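Local coordinates for protein SusD homolog (Bacteroides ovatus, PDB 4F53) that probably binds mucin O-glycans at the cell surface as a SusD/RagB-type outer-membrane lipoprotein with a TPR-like helical fold, at residues 37-42 against 121-126; 331-336 against 438-443. One frame throughout, in Å; residues are numbered along the deposited sequence.

Contact 1 and contact 2 sit side by side in the buried interior of this largely helical SusD-like chain, their centres 11 Å apart. They follow one another in sequence: contact 1 joins the loop between helices 25-37 and 44-58 to helix 110-131, and contact 2 later joins strand 332-335 to the turn linking helices 423-438 and 442-452. They also touch directly. Met40 is the main bridge, its CG lying 3.4 Å from Val333 O and its CE 3.4 Å from Asn441 OD1, while Met443 CE packs on Arg126 O. Segments far apart in sequence thus meet in one continuous core, joining the amino-terminal helices to the carboxy-terminal part of the fold.

Contact 1 of 2, residues 37-42 against 121-126; sequences DLMMPE and IVVMLR
Met39 and Arg126 carry the junction between a type I beta turn, Asp37 to Met40, and a face of helix 110-131 in the TPR-like fold. The turn begins on Asp37, the last residue of helix 25-37, and its backbone comes nearest helix 110-131 at Met39 and Val123, whose CA atoms are 5.0 Å apart.

The apolar part rests on two valines. Met39 reaches Val122 with CB, CG and its selenium (the residue is selenomethionine): Met39 SE lies 3.7 Å from Val122 CG1 and equally close to CB and CG2 of that valine, which puts the selenium over the branch point of the valine rather than against one methyl. This follows from a chain whose CG stands anti to the carbonyl carbon (chi1 -61°) and which bends only at its last torsion. Val123 turns CG2 into the turn, 3.9 Å from Leu38 CB and 3.5 Å from Leu38 O, while its side chain also meets Phe92 of helix 82-106.

The polar part is a single hydrogen bond, from Arg126 NH1 to Met39 O at 3.2 Å. The oxygen lies in the guanidinium plane, yet the donor stands above the carbonyl plane, 36° out of it. A salt bridge from NH2 to Asp51 of helix 44-58 gives the same guanidinium a second and stronger partner, consistent with its charge being balanced in this buried setting.

Two further side chains pack against the guanidinium. Pro41 CD comes obliquely to within 3.9 Å of Arg126 NH1, and, with its side chain roughly perpendicular to the arginine chain, Met40 SE sits at the edge of the guanidinium, near its plane, 3.6 Å from Arg126 NH1.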
# COMPACT_ATOMS: atom_id res chain seq x y z
N ASP A 37 8.41 -10.15 -8.71
CA ASP A 37 8.41 -10.26 -7.26
C ASP A 37 8.48 -8.90 -6.55
O ASP A 37 7.85 -8.73 -5.51
CB ASP A 37 9.61 -11.13 -6.84
CG ASP A 37 9.85 -11.19 -5.34
OD1 ASP A 37 8.88 -11.42 -4.59
OD2 ASP A 37 10.98 -10.93 -4.92
N LEU A 38 9.24 -7.95 -7.10
CA LEU A 38 9.51 -6.65 -6.46
C LEU A 38 8.30 -5.71 -6.39
O LEU A 38 8.39 -4.69 -5.69
CB LEU A 38 10.73 -5.96 -7.11
CG LEU A 38 12.06 -6.70 -6.82
CD1 LEU A 38 13.15 -6.32 -7.80
CD2 LEU A 38 12.49 -6.56 -5.33
N MSE A 39 7.16 -6.08 -7.01
CA MSE A 39 5.93 -5.26 -6.87
C MSE A 39 5.42 -5.28 -5.42
O MSE A 39 4.82 -4.32 -4.95
CB MSE A 39 4.82 -5.77 -7.82
CG MSE A 39 5.24 -5.70 -9.30
SE MSE A 39 3.69 -5.84 -10.46
CE MSE A 39 3.38 -7.66 -10.31
N MSE A 40 5.63 -6.41 -4.74
CA MSE A 40 5.21 -6.70 -3.36
C MSE A 40 6.23 -7.73 -2.85
O MSE A 40 5.96 -8.94 -2.88
CB MSE A 40 3.76 -7.22 -3.38
CG MSE A 40 3.08 -7.15 -2.02
SE MSE A 40 2.77 -5.30 -1.43
CE MSE A 40 1.55 -4.79 -2.88
N PRO A 41 7.46 -7.26 -2.51
CA PRO A 41 8.58 -8.20 -2.28
C PRO A 41 8.38 -9.25 -1.20
O PRO A 41 7.84 -8.99 -0.14
CB PRO A 41 9.76 -7.29 -1.94
CG PRO A 41 9.18 -5.92 -1.75
CD PRO A 41 7.93 -5.85 -2.52
N GLU A 42 8.82 -10.46 -1.53
CA GLU A 42 8.77 -11.65 -0.69
C GLU A 42 9.94 -11.71 0.30
O GLU A 42 9.72 -12.17 1.43
CB GLU A 42 8.76 -12.89 -1.57
CG GLU A 42 8.61 -14.17 -0.77
CD GLU A 42 8.66 -15.46 -1.56
OE1 GLU A 42 8.16 -15.48 -2.70
OE2 GLU A 42 9.17 -16.46 -1.00
N ILE A 121 6.96 0.07 -13.82
CA ILE A 121 5.96 1.08 -13.48
C ILE A 121 5.41 0.85 -12.05
O ILE A 121 5.48 1.76 -11.24
CB ILE A 121 4.85 1.16 -14.55
CG1 ILE A 121 5.44 1.70 -15.87
CG2 ILE A 121 3.69 2.05 -14.06
CD1 ILE A 121 4.57 1.58 -17.12
N VAL A 122 4.94 -0.38 -11.73
CA VAL A 122 4.37 -0.72 -10.41
C VAL A 122 5.42 -0.52 -9.28
O VAL A 122 5.08 0.05 -8.24
CB VAL A 122 3.78 -2.17 -10.37
CG1 VAL A 122 3.18 -2.51 -9.01
CG2 VAL A 122 2.74 -2.39 -11.47
N VAL A 123 6.67 -0.98 -9.50
CA VAL A 123 7.74 -0.90 -8.50
C VAL A 123 8.14 0.56 -8.27
O VAL A 123 8.18 1.01 -7.13
CB VAL A 123 8.97 -1.78 -8.88
CG1 VAL A 123 10.14 -1.54 -7.92
CG2 VAL A 123 8.59 -3.25 -8.89
N MSE A 124 8.39 1.28 -9.34
CA MSE A 124 8.82 2.67 -9.25
C MSE A 124 7.65 3.59 -8.88
O MSE A 124 7.89 4.68 -8.35
CB MSE A 124 9.58 3.11 -10.51
CG MSE A 124 10.87 2.31 -10.69
SE MSE A 124 12.08 2.49 -9.15
CE MSE A 124 12.99 0.71 -9.14
N LEU A 125 6.40 3.13 -9.05
CA LEU A 125 5.20 3.83 -8.56
C LEU A 125 5.26 3.88 -7.03
O LEU A 125 5.00 4.93 -6.47
CB LEU A 125 3.88 3.18 -9.04
CG LEU A 125 2.55 3.87 -8.65
CD1 LEU A 125 2.45 5.30 -9.25
CD2 LEU A 125 1.36 3.04 -9.10
N ARG A 126 5.64 2.77 -6.36
CA ARG A 126 5.81 2.73 -4.88
C ARG A 126 6.87 3.75 -4.44
O ARG A 126 6.66 4.46 -3.47
CB ARG A 126 6.28 1.35 -4.37
CG ARG A 126 5.46 0.15 -4.75
CD ARG A 126 6.14 -1.11 -4.24
NE ARG A 126 6.42 -0.98 -2.81
CZ ARG A 126 6.01 -1.81 -1.86
NH1 ARG A 126 5.34 -2.91 -2.18
NH2 ARG A 126 6.29 -1.57 -0.59

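Contact 2 of 2, residues 331-336 against 438-443; sequences NIVVFR and NFPNGM
Arg336 and Asn438 run alongside each other head to tail where strand 332-335, which carries a classic beta bulge at Val334 and Phe335 facing Ala241, meets the turn into helix 442-452. Asn438 OD1 lies 3.9 Å from Arg336 CG, beside the aliphatic part of the arginine, and a water bonded to both OD1 and Arg336 N ties the side chain to the strand backbone.

At Phe439 the carbonyl oxygen takes a straight bond from Arg336 NH2, 2.8 Å long with an N-H...O angle of 166°, in the carbonyl plane and nearly in the guanidinium plane; NE adds a weak one at 3.4 Å. The extended arginine chain, from CG to NE, delivers the group there, and Val333 CG1 lies over one guanidinium face, displaced toward its rim. An alanine at Arg336 would probably leave the Phe439 carbonyl without its straight N-H partner and open a gap beside Val333 CG1.

Pro440, after a cis peptide bond, sets CD 4.0 Å from Val333 CG2, while its CB lies over the centre of the Phe439 ring.

Asn441 is the N-cap of the helix and the centre of an inverse gamma turn, its OD1 weakly bonded to Glu444 N. Its ND2, 3.7 Å from Val334 O, is joined to it by a water that donates to Val334 O at 2.6 Å and accepts from ND2 at 3.3 Å.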
# COMPACT_ATOMS: atom_id res chain seq x y z
N ASN A 331 -0.51 -16.70 -0.33
CA ASN A 331 -0.15 -15.83 -1.45
C ASN A 331 0.10 -14.42 -1.02
O ASN A 331 -0.52 -13.91 -0.06
CB ASN A 331 -1.25 -15.80 -2.51
CG ASN A 331 -1.49 -17.10 -3.20
OD1 ASN A 331 -0.60 -17.96 -3.32
ND2 ASN A 331 -2.69 -17.25 -3.67
N ILE A 332 0.98 -13.76 -1.75
CA ILE A 332 1.25 -12.35 -1.54
C ILE A 332 0.16 -11.56 -2.32
O ILE A 332 -0.19 -11.93 -3.43
CB ILE A 332 2.71 -12.02 -1.91
CG1 ILE A 332 3.64 -12.55 -0.78
CG2 ILE A 332 2.86 -10.53 -2.09
CD1 ILE A 332 5.11 -12.35 -0.95
N VAL A 333 -0.43 -10.55 -1.68
CA VAL A 333 -1.50 -9.75 -2.25
C VAL A 333 -0.86 -8.61 -3.04
O VAL A 333 -0.22 -7.74 -2.44
CB VAL A 333 -2.49 -9.26 -1.16
CG1 VAL A 333 -3.54 -8.31 -1.75
CG2 VAL A 333 -3.16 -10.44 -0.43
N VAL A 334 -1.05 -8.60 -4.38
CA VAL A 334 -0.43 -7.57 -5.23
C VAL A 334 -1.45 -6.47 -5.62
O VAL A 334 -1.15 -5.29 -5.47
CB VAL A 334 0.28 -8.19 -6.47
CG1 VAL A 334 0.96 -7.11 -7.31
CG2 VAL A 334 1.29 -9.27 -6.06
N PHE A 335 -2.63 -6.85 -6.12
CA PHE A 335 -3.63 -5.91 -6.58
C PHE A 335 -4.99 -6.60 -6.59
O PHE A 335 -5.28 -7.45 -7.46
CB PHE A 335 -3.24 -5.36 -7.97
CG PHE A 335 -3.86 -4.06 -8.45
CD1 PHE A 335 -5.06 -3.60 -7.93
CD2 PHE A 335 -3.29 -3.35 -9.51
CE1 PHE A 335 -5.66 -2.45 -8.42
CE2 PHE A 335 -3.88 -2.18 -9.99
CZ PHE A 335 -5.06 -1.73 -9.44
N ARG A 336 -5.82 -6.25 -5.62
CA ARG A 336 -7.15 -6.83 -5.45
C ARG A 336 -8.16 -6.25 -6.42
O ARG A 336 -8.13 -5.04 -6.69
CB ARG A 336 -7.65 -6.57 -4.02
CG ARG A 336 -6.80 -7.16 -2.91
CD ARG A 336 -7.68 -7.19 -1.69
NE ARG A 336 -7.04 -7.70 -0.48
CZ ARG A 336 -7.00 -8.98 -0.14
NH1 ARG A 336 -7.48 -9.91 -0.94
NH2 ARG A 336 -6.44 -9.34 1.00
N ASN A 438 -8.38 -3.64 1.32
CA ASN A 438 -7.01 -3.68 0.79
C ASN A 438 -5.99 -4.18 1.77
O ASN A 438 -4.83 -4.34 1.38
CB ASN A 438 -6.57 -2.33 0.21
CG ASN A 438 -6.33 -2.39 -1.27
OD1 ASN A 438 -6.34 -3.46 -1.86
ND2 ASN A 438 -6.12 -1.24 -1.90
N PHE A 439 -6.39 -4.52 2.99
CA PHE A 439 -5.45 -5.14 3.91
C PHE A 439 -4.86 -6.42 3.23
O PHE A 439 -5.63 -7.13 2.60
CB PHE A 439 -6.18 -5.51 5.21
CG PHE A 439 -5.32 -6.29 6.19
CD1 PHE A 439 -4.50 -5.63 7.10
CD2 PHE A 439 -5.33 -7.68 6.19
CE1 PHE A 439 -3.71 -6.35 8.00
CE2 PHE A 439 -4.53 -8.40 7.08
CZ PHE A 439 -3.73 -7.74 7.99
N PRO A 440 -3.54 -6.75 3.30
CA PRO A 440 -2.45 -6.07 4.03
C PRO A 440 -1.58 -5.12 3.14
O PRO A 440 -0.41 -4.90 3.45
CB PRO A 440 -1.62 -7.27 4.54
CG PRO A 440 -1.71 -8.28 3.41
CD PRO A 440 -3.04 -8.00 2.68
N ASN A 441 -2.15 -4.58 2.05
CA ASN A 441 -1.45 -3.70 1.11
C ASN A 441 -1.32 -2.28 1.65
O ASN A 441 -2.01 -1.37 1.19
CB ASN A 441 -2.15 -3.68 -0.27
CG ASN A 441 -1.30 -3.03 -1.36
OD1 ASN A 441 -0.18 -2.52 -1.12
ND2 ASN A 441 -1.80 -3.04 -2.58
N GLY A 442 -0.41 -2.10 2.61
CA GLY A 442 -0.19 -0.82 3.26
C GLY A 442 0.38 0.26 2.38
O GLY A 442 0.10 1.44 2.61
N MSE A 443 1.22 -0.11 1.40
CA MSE A 443 1.82 0.89 0.51
C MSE A 443 0.72 1.68 -0.19
O MSE A 443 0.70 2.92 -0.11
CB MSE A 443 2.80 0.25 -0.51
CG MSE A 443 3.60 1.29 -1.32
SE MSE A 443 4.66 2.52 -0.19
CE MSE A 443 4.14 4.25 -0.97
O HOH W 1 -0.23 -2.82 -5.43
O HOH W 2 -4.83 -3.98 -3.98